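Local coordinates for protein sulfate transporter 4.1, chloroplastic (Arabidopsis thaliana, PDB 7LHV) that cotransports sulfate with protons across the membrane and may take part in regulating sulfate assimilation, at residues 150-155 / 386-391; 156-161 / 338-343; 202-207 / 483-488; 208-213 / 463-468; 237-242 / 471-476. One frame throughout, in Å; residues are numbered along the deposited sequence.

Contact 1: residues 150-155 / 386-391; sequences GPVALV and PATGSF. With SO4 (sulfate ion), chain D.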
# COMPACT_ATOMS: atom_id res chain seq x y z
N GLY A 150 -26.67 5.01 -14.85
CA GLY A 150 -27.84 4.43 -14.25
C GLY A 150 -27.48 3.29 -13.32
O GLY A 150 -26.32 3.09 -12.97
N PRO A 151 -28.48 2.52 -12.89
CA PRO A 151 -28.21 1.35 -12.06
C PRO A 151 -27.36 0.33 -12.79
O PRO A 151 -27.51 0.12 -14.00
CB PRO A 151 -29.61 0.80 -11.75
CG PRO A 151 -30.54 1.92 -12.03
CD PRO A 151 -29.92 2.70 -13.13
N VAL A 152 -26.46 -0.31 -12.05
CA VAL A 152 -25.65 -1.41 -12.57
C VAL A 152 -25.74 -2.56 -11.58
O VAL A 152 -26.15 -2.40 -10.43
CB VAL A 152 -24.19 -1.01 -12.82
CG1 VAL A 152 -24.11 0.15 -13.79
CG2 VAL A 152 -23.51 -0.65 -11.52
N ALA A 153 -25.35 -3.75 -12.05
CA ALA A 153 -25.49 -4.94 -11.22
C ALA A 153 -24.59 -4.88 -9.99
O ALA A 153 -25.03 -5.20 -8.88
CB ALA A 153 -25.17 -6.19 -12.05
N LEU A 154 -23.34 -4.46 -10.16
CA LEU A 154 -22.39 -4.51 -9.06
C LEU A 154 -22.72 -3.49 -7.98
O LEU A 154 -22.70 -3.80 -6.78
CB LEU A 154 -20.97 -4.29 -9.58
CG LEU A 154 -19.85 -4.49 -8.57
CD1 LEU A 154 -19.91 -5.88 -7.98
CD2 LEU A 154 -18.50 -4.25 -9.22
N VAL A 155 -23.02 -2.25 -8.37
CA VAL A 155 -23.35 -1.22 -7.39
C VAL A 155 -24.65 -1.57 -6.68
O VAL A 155 -24.79 -1.34 -5.47
CB VAL A 155 -23.41 0.16 -8.06
CG1 VAL A 155 -24.11 1.16 -7.17
CG2 VAL A 155 -22.02 0.64 -8.39
N PRO A 386 -27.15 5.05 -5.75
CA PRO A 386 -25.94 5.35 -6.54
C PRO A 386 -26.00 4.78 -7.95
O PRO A 386 -26.43 3.65 -8.18
CB PRO A 386 -24.82 4.69 -5.73
CG PRO A 386 -25.32 4.65 -4.36
CD PRO A 386 -26.79 4.44 -4.45
N ALA A 387 -25.55 5.59 -8.91
CA ALA A 387 -25.57 5.25 -10.32
C ALA A 387 -24.19 5.50 -10.92
O ALA A 387 -23.63 6.58 -10.74
CB ALA A 387 -26.62 6.07 -11.07
N THR A 388 -23.66 4.50 -11.63
CA THR A 388 -22.38 4.65 -12.30
C THR A 388 -22.49 4.22 -13.76
O THR A 388 -23.58 3.92 -14.24
CB THR A 388 -21.29 3.83 -11.59
OG1 THR A 388 -21.70 2.46 -11.52
CG2 THR A 388 -21.06 4.36 -10.19
N GLY A 389 -21.36 4.18 -14.46
CA GLY A 389 -21.37 3.76 -15.85
C GLY A 389 -21.71 2.29 -16.00
O GLY A 389 -21.41 1.46 -15.14
N SER A 390 -22.35 1.96 -17.12
CA SER A 390 -22.82 0.61 -17.39
C SER A 390 -22.00 -0.01 -18.51
O SER A 390 -21.84 0.60 -19.57
CB SER A 390 -24.30 0.62 -17.77
OG SER A 390 -25.06 1.32 -16.81
N PHE A 391 -21.48 -1.22 -18.27
CA PHE A 391 -20.74 -1.93 -19.30
C PHE A 391 -21.64 -2.27 -20.49
O PHE A 391 -21.21 -2.18 -21.64
CB PHE A 391 -20.12 -3.20 -18.73
CG PHE A 391 -18.87 -2.96 -17.92
CD1 PHE A 391 -17.63 -2.95 -18.53
CD2 PHE A 391 -18.95 -2.78 -16.56
CE1 PHE A 391 -16.49 -2.74 -17.79
CE2 PHE A 391 -17.81 -2.58 -15.81
CZ PHE A 391 -16.58 -2.56 -16.42
S SO4 D . -23.92 -3.63 -16.21
O1 SO4 D . -23.77 -4.72 -17.16
O2 SO4 D . -22.82 -2.69 -16.38
O3 SO4 D . -23.89 -4.16 -14.86
O4 SO4 D . -25.19 -2.94 -16.44

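Contact 2: residues 156-161 / 338-343; sequences SLLVSN and ALITGV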
# COMPACT_ATOMS: atom_id res chain seq x y z
N SER A 156 -25.62 -2.14 -7.40
CA SER A 156 -26.85 -2.59 -6.76
C SER A 156 -26.57 -3.69 -5.75
O SER A 156 -27.16 -3.71 -4.66
CB SER A 156 -27.85 -3.07 -7.81
OG SER A 156 -28.27 -1.99 -8.64
N LEU A 157 -25.68 -4.62 -6.09
CA LEU A 157 -25.31 -5.67 -5.14
C LEU A 157 -24.65 -5.10 -3.90
O LEU A 157 -24.95 -5.53 -2.78
CB LEU A 157 -24.39 -6.68 -5.82
CG LEU A 157 -23.75 -7.71 -4.89
CD1 LEU A 157 -24.78 -8.67 -4.34
CD2 LEU A 157 -22.66 -8.46 -5.62
N LEU A 158 -23.75 -4.14 -4.07
CA LEU A 158 -23.08 -3.53 -2.92
C LEU A 158 -24.07 -2.76 -2.05
O LEU A 158 -24.00 -2.81 -0.81
CB LEU A 158 -21.95 -2.62 -3.38
CG LEU A 158 -20.84 -3.30 -4.17
CD1 LEU A 158 -19.83 -2.28 -4.66
CD2 LEU A 158 -20.17 -4.36 -3.33
N VAL A 159 -24.99 -2.03 -2.68
CA VAL A 159 -26.02 -1.31 -1.93
C VAL A 159 -26.88 -2.28 -1.14
O VAL A 159 -27.18 -2.05 0.04
CB VAL A 159 -26.87 -0.45 -2.89
CG1 VAL A 159 -28.16 -0.04 -2.23
CG2 VAL A 159 -26.08 0.76 -3.34
N SER A 160 -27.28 -3.39 -1.77
CA SER A 160 -28.06 -4.40 -1.06
C SER A 160 -27.27 -4.97 0.10
O SER A 160 -27.83 -5.19 1.18
CB SER A 160 -28.48 -5.51 -2.03
OG SER A 160 -29.04 -6.60 -1.32
N ASN A 161 -25.98 -5.23 -0.11
CA ASN A 161 -25.14 -5.77 0.95
C ASN A 161 -25.12 -4.83 2.16
O ASN A 161 -25.36 -5.26 3.30
CB ASN A 161 -23.73 -6.01 0.42
CG ASN A 161 -22.89 -6.84 1.35
OD1 ASN A 161 -21.79 -6.44 1.73
ND2 ASN A 161 -23.40 -8.00 1.72
N ALA A 338 -17.03 4.46 0.11
CA ALA A 338 -15.71 4.39 -0.51
C ALA A 338 -15.65 3.28 -1.54
O ALA A 338 -15.24 3.49 -2.69
CB ALA A 338 -14.64 4.20 0.56
N LEU A 339 -16.11 2.08 -1.17
CA LEU A 339 -16.02 0.93 -2.05
C LEU A 339 -16.71 1.20 -3.38
O LEU A 339 -16.11 1.05 -4.45
CB LEU A 339 -16.62 -0.30 -1.37
CG LEU A 339 -16.78 -1.57 -2.20
CD1 LEU A 339 -15.45 -2.00 -2.78
CD2 LEU A 339 -17.36 -2.67 -1.34
N ILE A 340 -17.97 1.63 -3.33
CA ILE A 340 -18.68 2.00 -4.55
C ILE A 340 -17.90 3.05 -5.32
O ILE A 340 -17.72 2.93 -6.54
CB ILE A 340 -20.11 2.48 -4.21
CG1 ILE A 340 -20.99 1.30 -3.80
CG2 ILE A 340 -20.71 3.21 -5.39
CD1 ILE A 340 -22.31 1.72 -3.21
N THR A 341 -17.40 4.07 -4.62
CA THR A 341 -16.60 5.09 -5.29
C THR A 341 -15.40 4.47 -5.99
O THR A 341 -15.10 4.81 -7.13
CB THR A 341 -16.15 6.15 -4.29
OG1 THR A 341 -17.30 6.77 -3.70
CG2 THR A 341 -15.30 7.20 -4.98
N GLY A 342 -14.74 3.52 -5.33
CA GLY A 342 -13.62 2.84 -5.96
C GLY A 342 -14.03 2.19 -7.27
O GLY A 342 -13.32 2.30 -8.27
N VAL A 343 -15.21 1.57 -7.29
CA VAL A 343 -15.73 0.99 -8.52
C VAL A 343 -15.80 2.05 -9.61
O VAL A 343 -15.31 1.85 -10.73
CB VAL A 343 -17.10 0.34 -8.28
CG1 VAL A 343 -17.79 0.04 -9.59
CG2 VAL A 343 -16.95 -0.92 -7.45

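Contact 3: residues 202-207 / 483-488; sequences RFISHS and VGVGFS. With S1P ((2S,3R,4E)-2-amino-3-hydroxyoctadec-4-en-1-yl dihydrogen phosphate), chain F.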
# COMPACT_ATOMS: atom_id res chain seq x y z
N ARG A 202 -5.98 3.15 -8.88
CA ARG A 202 -5.72 2.45 -10.14
C ARG A 202 -4.51 1.52 -10.09
O ARG A 202 -4.15 0.97 -11.13
CB ARG A 202 -5.54 3.47 -11.27
CG ARG A 202 -6.71 4.42 -11.41
CD ARG A 202 -6.52 5.38 -12.58
NE ARG A 202 -7.25 6.62 -12.38
CZ ARG A 202 -8.57 6.75 -12.51
NH1 ARG A 202 -9.33 5.73 -12.86
NH2 ARG A 202 -9.13 7.93 -12.27
N PHE A 203 -3.89 1.34 -8.93
CA PHE A 203 -2.83 0.34 -8.81
C PHE A 203 -3.38 -1.08 -8.71
O PHE A 203 -2.60 -2.03 -8.80
CB PHE A 203 -1.95 0.64 -7.59
CG PHE A 203 -2.59 0.29 -6.28
CD1 PHE A 203 -3.37 1.22 -5.61
CD2 PHE A 203 -2.40 -0.95 -5.70
CE1 PHE A 203 -3.96 0.90 -4.41
CE2 PHE A 203 -2.99 -1.27 -4.50
CZ PHE A 203 -3.77 -0.34 -3.85
N ILE A 204 -4.69 -1.24 -8.52
CA ILE A 204 -5.27 -2.57 -8.36
C ILE A 204 -5.25 -3.28 -9.71
O ILE A 204 -5.69 -2.74 -10.72
CB ILE A 204 -6.69 -2.47 -7.79
CG1 ILE A 204 -6.66 -1.73 -6.46
CG2 ILE A 204 -7.29 -3.85 -7.62
CD1 ILE A 204 -8.02 -1.37 -5.93
N SER A 205 -4.75 -4.51 -9.71
CA SER A 205 -4.60 -5.26 -10.95
C SER A 205 -5.96 -5.59 -11.55
O SER A 205 -6.96 -5.72 -10.84
CB SER A 205 -3.80 -6.54 -10.71
OG SER A 205 -4.53 -7.44 -9.90
N HIS A 206 -5.99 -5.72 -12.88
CA HIS A 206 -7.24 -6.04 -13.55
C HIS A 206 -7.69 -7.47 -13.24
O HIS A 206 -8.88 -7.76 -13.30
CB HIS A 206 -7.10 -5.84 -15.05
CG HIS A 206 -8.35 -6.16 -15.82
ND1 HIS A 206 -9.52 -5.46 -15.65
CD2 HIS A 206 -8.60 -7.12 -16.75
CE1 HIS A 206 -10.45 -5.97 -16.45
NE2 HIS A 206 -9.91 -6.97 -17.12
N SER A 207 -6.75 -8.36 -12.93
CA SER A 207 -7.12 -9.73 -12.57
C SER A 207 -7.94 -9.75 -11.29
O SER A 207 -8.92 -10.50 -11.18
CB SER A 207 -5.88 -10.59 -12.42
OG SER A 207 -5.04 -10.46 -13.56
N VAL A 483 -8.93 -8.68 0.56
CA VAL A 483 -7.88 -9.59 0.11
C VAL A 483 -7.31 -9.14 -1.23
O VAL A 483 -6.09 -9.15 -1.43
CB VAL A 483 -8.42 -11.03 0.04
CG1 VAL A 483 -7.40 -11.94 -0.59
CG2 VAL A 483 -8.75 -11.53 1.43
N GLY A 484 -8.17 -8.75 -2.17
CA GLY A 484 -7.68 -8.31 -3.46
C GLY A 484 -6.82 -7.06 -3.37
O GLY A 484 -5.74 -6.98 -3.96
N VAL A 485 -7.28 -6.07 -2.60
CA VAL A 485 -6.51 -4.84 -2.43
C VAL A 485 -5.20 -5.13 -1.71
O VAL A 485 -4.15 -4.58 -2.07
CB VAL A 485 -7.35 -3.78 -1.69
CG1 VAL A 485 -6.49 -2.58 -1.35
CG2 VAL A 485 -8.54 -3.37 -2.53
N GLY A 486 -5.24 -5.99 -0.70
CA GLY A 486 -4.02 -6.31 0.03
C GLY A 486 -3.00 -7.04 -0.83
O GLY A 486 -1.81 -6.77 -0.74
N PHE A 487 -3.46 -7.97 -1.67
CA PHE A 487 -2.53 -8.67 -2.54
C PHE A 487 -1.96 -7.75 -3.61
O PHE A 487 -0.78 -7.84 -3.95
CB PHE A 487 -3.22 -9.88 -3.18
CG PHE A 487 -2.99 -11.16 -2.44
CD1 PHE A 487 -1.78 -11.83 -2.56
CD2 PHE A 487 -3.96 -11.69 -1.62
CE1 PHE A 487 -1.57 -13.01 -1.87
CE2 PHE A 487 -3.75 -12.86 -0.93
CZ PHE A 487 -2.55 -13.52 -1.06
N SER A 488 -2.79 -6.84 -4.14
CA SER A 488 -2.27 -5.86 -5.09
C SER A 488 -1.22 -4.97 -4.44
O SER A 488 -0.17 -4.69 -5.04
CB SER A 488 -3.41 -5.02 -5.65
OG SER A 488 -4.25 -5.80 -6.48
C1 S1P F . 4.55 -14.09 -1.87
O1 S1P F . 5.78 -13.48 -2.32
C2 S1P F . 3.54 -13.01 -2.17
N2 S1P F . 4.25 -11.76 -2.44
C3 S1P F . 2.58 -12.69 -1.03
O3 S1P F . 2.53 -11.27 -0.98
C4 S1P F . 3.02 -13.23 0.29
C5 S1P F . 2.32 -13.17 1.41
C6 S1P F . 0.98 -12.59 1.67
C7 S1P F . 0.94 -11.10 1.91
C8 S1P F . -0.25 -10.44 1.28
C9 S1P F . -1.08 -9.61 2.23
C10 S1P F . -0.53 -8.22 2.43
C11 S1P F . -1.45 -7.30 3.21
C12 S1P F . -1.05 -5.84 3.14
C13 S1P F . 0.09 -5.57 2.19
C14 S1P F . 0.87 -4.32 2.51
C15 S1P F . 0.24 -3.46 3.58
C16 S1P F . 1.20 -3.00 4.66
P22 S1P F . 6.45 -13.63 -3.76
O23 S1P F . 6.03 -14.95 -4.35
O24 S1P F . 5.87 -12.54 -4.60
O25 S1P F . 7.89 -13.51 -3.63

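Contact 4: residues 208-213 / 463-468; sequences VISGFT and SLWTIT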
# COMPACT_ATOMS: atom_id res chain seq x y z
N VAL A 208 -7.55 -8.94 -10.30
CA VAL A 208 -8.29 -8.88 -9.05
C VAL A 208 -9.71 -8.38 -9.29
O VAL A 208 -10.69 -8.95 -8.78
CB VAL A 208 -7.54 -7.99 -8.04
CG1 VAL A 208 -8.47 -7.49 -6.97
CG2 VAL A 208 -6.39 -8.76 -7.43
N ILE A 209 -9.85 -7.32 -10.09
CA ILE A 209 -11.17 -6.77 -10.38
C ILE A 209 -12.01 -7.78 -11.15
O ILE A 209 -13.20 -7.95 -10.88
CB ILE A 209 -11.03 -5.45 -11.16
CG1 ILE A 209 -10.23 -4.44 -10.35
CG2 ILE A 209 -12.40 -4.90 -11.51
CD1 ILE A 209 -9.72 -3.28 -11.17
N SER A 210 -11.41 -8.48 -12.11
CA SER A 210 -12.14 -9.47 -12.89
C SER A 210 -12.62 -10.62 -12.01
O SER A 210 -13.77 -11.07 -12.14
CB SER A 210 -11.28 -9.99 -14.03
OG SER A 210 -11.94 -11.02 -14.74
N GLY A 211 -11.77 -11.11 -11.11
CA GLY A 211 -12.18 -12.18 -10.22
C GLY A 211 -13.28 -11.75 -9.27
O GLY A 211 -14.25 -12.48 -9.05
N PHE A 212 -13.15 -10.55 -8.70
CA PHE A 212 -14.18 -10.04 -7.82
C PHE A 212 -15.51 -9.88 -8.55
O PHE A 212 -16.57 -10.22 -8.02
CB PHE A 212 -13.74 -8.71 -7.21
CG PHE A 212 -14.80 -8.00 -6.44
CD1 PHE A 212 -15.21 -8.47 -5.21
CD2 PHE A 212 -15.39 -6.86 -6.94
CE1 PHE A 212 -16.20 -7.82 -4.49
CE2 PHE A 212 -16.38 -6.20 -6.23
CZ PHE A 212 -16.78 -6.69 -5.00
N THR A 213 -15.46 -9.37 -9.79
CA THR A 213 -16.68 -9.19 -10.57
C THR A 213 -17.31 -10.53 -10.93
O THR A 213 -18.54 -10.66 -10.90
CB THR A 213 -16.37 -8.38 -11.83
OG1 THR A 213 -15.82 -7.12 -11.45
CG2 THR A 213 -17.63 -8.16 -12.63
N SER A 463 -3.27 -16.76 -10.47
CA SER A 463 -3.39 -17.06 -9.05
C SER A 463 -4.14 -15.96 -8.32
O SER A 463 -4.99 -16.24 -7.46
CB SER A 463 -2.01 -17.28 -8.44
OG SER A 463 -1.38 -18.42 -8.99
N LEU A 464 -3.84 -14.70 -8.64
CA LEU A 464 -4.57 -13.59 -8.03
C LEU A 464 -6.05 -13.66 -8.37
O LEU A 464 -6.92 -13.48 -7.50
CB LEU A 464 -3.98 -12.26 -8.49
CG LEU A 464 -2.71 -11.78 -7.79
CD1 LEU A 464 -2.25 -10.46 -8.37
CD2 LEU A 464 -2.95 -11.66 -6.30
N TRP A 465 -6.37 -13.93 -9.64
CA TRP A 465 -7.75 -14.02 -10.08
C TRP A 465 -8.48 -15.12 -9.33
O TRP A 465 -9.58 -14.92 -8.81
CB TRP A 465 -7.80 -14.27 -11.58
CG TRP A 465 -9.17 -14.24 -12.19
CD1 TRP A 465 -9.77 -13.18 -12.80
CD2 TRP A 465 -10.11 -15.32 -12.26
NE1 TRP A 465 -11.02 -13.53 -13.24
CE2 TRP A 465 -11.25 -14.84 -12.92
CE3 TRP A 465 -10.09 -16.65 -11.83
CZ2 TRP A 465 -12.37 -15.64 -13.16
CZ3 TRP A 465 -11.20 -17.44 -12.06
CH2 TRP A 465 -12.32 -16.93 -12.72
N THR A 466 -7.87 -16.30 -9.25
CA THR A 466 -8.50 -17.44 -8.60
C THR A 466 -8.70 -17.19 -7.11
O THR A 466 -9.76 -17.50 -6.56
CB THR A 466 -7.68 -18.71 -8.83
OG1 THR A 466 -7.49 -18.90 -10.23
CG2 THR A 466 -8.39 -19.91 -8.25
N ILE A 467 -7.68 -16.64 -6.44
CA ILE A 467 -7.79 -16.39 -5.01
C ILE A 467 -8.90 -15.38 -4.73
O ILE A 467 -9.74 -15.59 -3.86
CB ILE A 467 -6.44 -15.92 -4.44
CG1 ILE A 467 -5.51 -17.11 -4.23
CG2 ILE A 467 -6.64 -15.17 -3.14
CD1 ILE A 467 -4.08 -16.72 -3.95
N THR A 468 -8.91 -14.28 -5.49
CA THR A 468 -9.93 -13.26 -5.26
C THR A 468 -11.33 -13.81 -5.53
O THR A 468 -12.25 -13.58 -4.74
CB THR A 468 -9.67 -12.04 -6.14
OG1 THR A 468 -8.31 -11.62 -5.98
CG2 THR A 468 -10.58 -10.90 -5.75

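Contact 5: residues 237-242 / 471-476; sequences SKIVPI and ITLFFG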
# COMPACT_ATOMS: atom_id res chain seq x y z
N SER A 237 -24.42 -13.00 1.32
CA SER A 237 -23.49 -12.77 0.22
C SER A 237 -22.51 -13.92 0.04
O SER A 237 -21.54 -13.79 -0.72
CB SER A 237 -22.72 -11.47 0.44
OG SER A 237 -21.73 -11.29 -0.55
N LYS A 238 -22.72 -15.04 0.72
CA LYS A 238 -21.86 -16.21 0.63
C LYS A 238 -22.62 -17.37 0.00
O LYS A 238 -23.83 -17.50 0.19
CB LYS A 238 -21.33 -16.61 2.00
CG LYS A 238 -20.77 -15.46 2.82
CD LYS A 238 -20.43 -15.91 4.23
CE LYS A 238 -19.88 -14.75 5.05
NZ LYS A 238 -20.92 -13.73 5.30
N ILE A 239 -21.90 -18.20 -0.75
CA ILE A 239 -22.56 -19.27 -1.50
C ILE A 239 -23.10 -20.35 -0.58
O ILE A 239 -24.18 -20.89 -0.81
CB ILE A 239 -21.58 -19.85 -2.54
CG1 ILE A 239 -21.13 -18.75 -3.50
CG2 ILE A 239 -22.24 -20.97 -3.33
CD1 ILE A 239 -22.25 -18.03 -4.18
N VAL A 240 -22.34 -20.71 0.46
CA VAL A 240 -22.73 -21.83 1.31
C VAL A 240 -24.07 -21.60 2.00
O VAL A 240 -24.93 -22.48 1.94
CB VAL A 240 -21.60 -22.17 2.29
CG1 VAL A 240 -22.03 -23.27 3.24
CG2 VAL A 240 -20.35 -22.59 1.53
N PRO A 241 -24.30 -20.47 2.69
CA PRO A 241 -25.64 -20.26 3.27
C PRO A 241 -26.75 -20.20 2.24
O PRO A 241 -27.86 -20.68 2.51
CB PRO A 241 -25.49 -18.92 4.02
CG PRO A 241 -24.32 -18.26 3.40
CD PRO A 241 -23.39 -19.37 3.04
N ILE A 242 -26.49 -19.65 1.05
CA ILE A 242 -27.52 -19.58 0.02
C ILE A 242 -27.92 -20.98 -0.42
O ILE A 242 -29.11 -21.31 -0.51
CB ILE A 242 -27.02 -18.75 -1.18
CG1 ILE A 242 -26.84 -17.29 -0.77
CG2 ILE A 242 -28.00 -18.85 -2.33
CD1 ILE A 242 -26.14 -16.45 -1.83
N ILE A 471 -12.33 -16.38 -2.69
CA ILE A 471 -12.57 -15.75 -1.40
C ILE A 471 -13.84 -14.92 -1.43
O ILE A 471 -14.64 -14.95 -0.49
CB ILE A 471 -11.34 -14.93 -0.97
CG1 ILE A 471 -10.26 -15.86 -0.43
CG2 ILE A 471 -11.72 -13.90 0.07
CD1 ILE A 471 -8.99 -15.16 -0.05
N THR A 472 -14.08 -14.19 -2.52
CA THR A 472 -15.32 -13.44 -2.63
C THR A 472 -16.53 -14.36 -2.71
O THR A 472 -17.60 -14.03 -2.20
CB THR A 472 -15.27 -12.51 -3.84
OG1 THR A 472 -14.08 -11.72 -3.79
CG2 THR A 472 -16.47 -11.59 -3.86
N LEU A 473 -16.37 -15.53 -3.34
CA LEU A 473 -17.48 -16.47 -3.45
C LEU A 473 -17.83 -17.06 -2.09
O LEU A 473 -19.00 -17.08 -1.70
CB LEU A 473 -17.11 -17.57 -4.44
CG LEU A 473 -18.23 -18.19 -5.26
CD1 LEU A 473 -18.82 -17.17 -6.21
CD2 LEU A 473 -17.73 -19.41 -6.01
N PHE A 474 -16.83 -17.55 -1.35
CA PHE A 474 -17.09 -18.28 -0.12
C PHE A 474 -17.19 -17.36 1.10
O PHE A 474 -18.00 -17.62 2.00
CB PHE A 474 -16.01 -19.33 0.11
CG PHE A 474 -16.15 -20.53 -0.77
CD1 PHE A 474 -17.09 -21.51 -0.48
CD2 PHE A 474 -15.37 -20.67 -1.90
CE1 PHE A 474 -17.23 -22.61 -1.29
CE2 PHE A 474 -15.52 -21.78 -2.72
CZ PHE A 474 -16.44 -22.74 -2.41
N PHE A 475 -16.39 -16.31 1.15
CA PHE A 475 -16.46 -15.33 2.21
C PHE A 475 -17.23 -14.11 1.70
O PHE A 475 -17.79 -14.11 0.60
CB PHE A 475 -15.06 -14.99 2.70
CG PHE A 475 -14.28 -16.19 3.16
CD1 PHE A 475 -14.39 -16.64 4.46
CD2 PHE A 475 -13.45 -16.86 2.29
CE1 PHE A 475 -13.68 -17.75 4.88
CE2 PHE A 475 -12.74 -17.97 2.70
CZ PHE A 475 -12.86 -18.41 4.00
N GLY A 476 -17.26 -13.05 2.50
CA GLY A 476 -18.04 -11.89 2.14
C GLY A 476 -17.46 -11.11 0.98
O GLY A 476 -16.35 -11.35 0.51

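Contact 1: residues 150-155 / 386-391
Val152 straddles the chain at 388-390: its CG1 meets Gly389 O at 3.3 Å and Ser390 OG at 3.4 Å, while its CG2 lies 3.6 Å from Thr388 OG1, the two side chains crossing at about a right angle. Val155 reaches the same Thr388 OG1 with CG2, also at 3.6 Å, so both valine methyls pack against one side of the hydroxyl oxygen. With CG1 swung opposite the backbone N (chi1 165°), Val155 also sets that methyl 3.9 Å from Pro386 CB. Gly150 and Thr388 form an antiparallel hydrogen-bonded pair whose two bonds are both weak. Beyond it the chains lead into helices 153-166 and 391-399, whose first amides grip the sulfate: Ala153 N donates to O3 at 3.2 Å, nearly straight (171°), and Phe391 N to O2 at 2.7 Å, with O2 at the edge of the Phe391 ring. Backbone amides at two helix starts, with Ser392 OG, hold the sulfate; the helix dipoles would probably favour the anion, as in the substrate site of SLC26 transporters.

Contact 2: residues 156-161 / 338-343
Leu158 and Val159 meet Leu339, Ile340 and Val343 in an antiparallel pair of transmembrane helices, 153-166 and 330-358. The local axes run at 176° to each other and approach no closer than 10.5 Å, a spacing wide enough for whole aliphatic side chains to fill the gap. Leu158 does most of this work. Its CG lies opposite the carbonyl carbon (chi1 -61°), and a chi2 of 176° extends CD1 toward the other helix, with CD2 branching off toward Leu339. CD1 rests 3.9 Å from Ile340 CG1 and 4.0 Å from Leu339 CG, with Val343 CG2 further along at 4.2 Å. CD2 meets Leu339 CD2 at 3.8 Å, where the two leucines cross at about a right angle. Against Ile340 the geometry differs: Leu158 and Ile340 slide past each other in opposite directions, and Ile340 stretches on until its CD1 lies 3.9 Å from Val159 CG2. Every touching residue is buried and every contact is between apolar carbons, so the two segments meet through apolar packing. Leu339 also touches a bound sphingosine phosphate. On one flank helix 477-496 covers the pair, through Ile477 on Leu158 and Val481 on Leu339; on another, helix 173-194 brings Leu181 to Val159 and Val185 to Ile340.

Contact 3: residues 202-207 / 483-488
Ile204 lies against Ser488 and Val485 of helix 477-496, and its side chain divides at CB to serve both. The CG2 branch, opposite the backbone N, meets Ser488 OG at 3.8 Å. The other branch leaves CB opposite the carbonyl carbon (chi1 -57°), which brings CG1 over the centre of the neighbouring Phe203 ring, 4.1 Å above its plane. At the tip, CD1 touches Val485 CG2 at 4.0 Å, the two side chains meeting at a slant. The hydroxyl facing Ile204 CG2 is already engaged within its own helix: Ser488 OG donates to Gly484 O at 3.2 Å, tilted 34° from the carbonyl plane and on the opposite face from Ser488 N, so two donors share this acceptor. The contact joins the turn leading into helix 206-229 to transmembrane helix 477-496. It also borders the dimer interface, for Phe203 packs on Ile493 of the second subunit and Ser205 on Phe539 of that subunit; as Phe539 belongs to the STAS domain, this is consistent with the swapped domain arrangement of SLC26 dimers. Phe203 completes the cover with CE2, 3.9 Å from Ser488 CB in an oblique approach, and has Val485 O at its ring edge. Away from Ile204, helix 477-496 faces lipid: C8 of a sphingosine phosphate lies over one face of the Phe487 ring, and C13 of the same lipid is 3.7 Å from Gly486 O.

Contact 4: residues 208-213 / 463-468
Trp465 and Ser210 supply the hydrogen bond of this helix pair: Trp465 NE1 donates to Ser210 OG at 3.1 Å, with an N-H...O angle of 146° and the oxygen close to the indole plane. Ser210 OG is placed there by a side chain extended away from its backbone N (chi1 176°). A CH-pi contact follows on the ring face, where Gly211 CA stands 3.7 Å from the centroid of the five-membered ring. Van der Waals contacts centre on Thr468, whose CG2 rests 3.6 Å from Val208 O and 4.1 Å from Phe212 CB, while its OG1 lies 3.7 Å from Val208 CG2. That hydroxyl is satisfied in its own helix by donating to Leu464 O at 2.8 Å. Helices 206-229 and 459-474 run roughly parallel, crossing at -30° with local axes 7.7 Å apart, and the CA atoms of Gly211 and Trp465 come within 4.8 Å. A glycine at the closest CA approach, with Ser210 next to it and Thr468 facing it, is typical of closely packed membrane-protein helices.

Contact 5: residues 237-242 / 471-476
Ser237 turns its carbonyl toward the end of helix 459-474, with its O 4.0 Å from Phe475 O; as both are acceptors, this is proximity and not a bond. Lys238 follows, laying the aliphatic part of its chain over the turn that leaves that helix. Its CB is 3.5 Å from Phe474 O and its CE 4.0 Å from Gly476 N, and the chain stays extended until it bends at the last torsion (chi4 67°). At Ile239 the backbones join: Ile239 N donates to Leu473 O at 3.3 Å, with an N-H...O angle of 150° and an approach nearly in line with the carbonyl. The first residue of helix 239-249 thus uses a carbonyl from the last turn of helix 459-474, joining the helix that follows 206-229 in the chain to the turn between helices 459-474 and 477-496. Helix 206-229 backs this junction with Leu222 on Ile239 and Ile218 on Leu473. The Ile239 side chain comes down on the same residue, its CG1 3.4 Å from Leu473 CG as the two cross at a slant. Next along the surface, Val240 sets CG2 at the edge of the Phe474 ring, 4.0 Å from CD1 and in the ring plane.

From the N terminus, the chain opens contact 1 and then contact 2 on helix 153-166, contacts 3 and 4 at the start of helix 206-229, and contact 5 at helix 239-249. Helix 330-358 closes contact 2, and 386-391 then closes contact 1 around it. Helix 459-474 closes contact 4 and then contact 5, which cross each other; helix 477-496 closes contact 3, whose loop encloses both. Contacts 1 and 2 each cross contacts 3, 4 and 5. In space, Leu154 meets Phe212 between contacts 1 and 4, Phe212 meets Thr472 between 4 and 5, and Asn161 meets Ser237 between 2 and 5, tying helix 153-166 to helices 206-229 and 459-474 and to residues before helix 239-249.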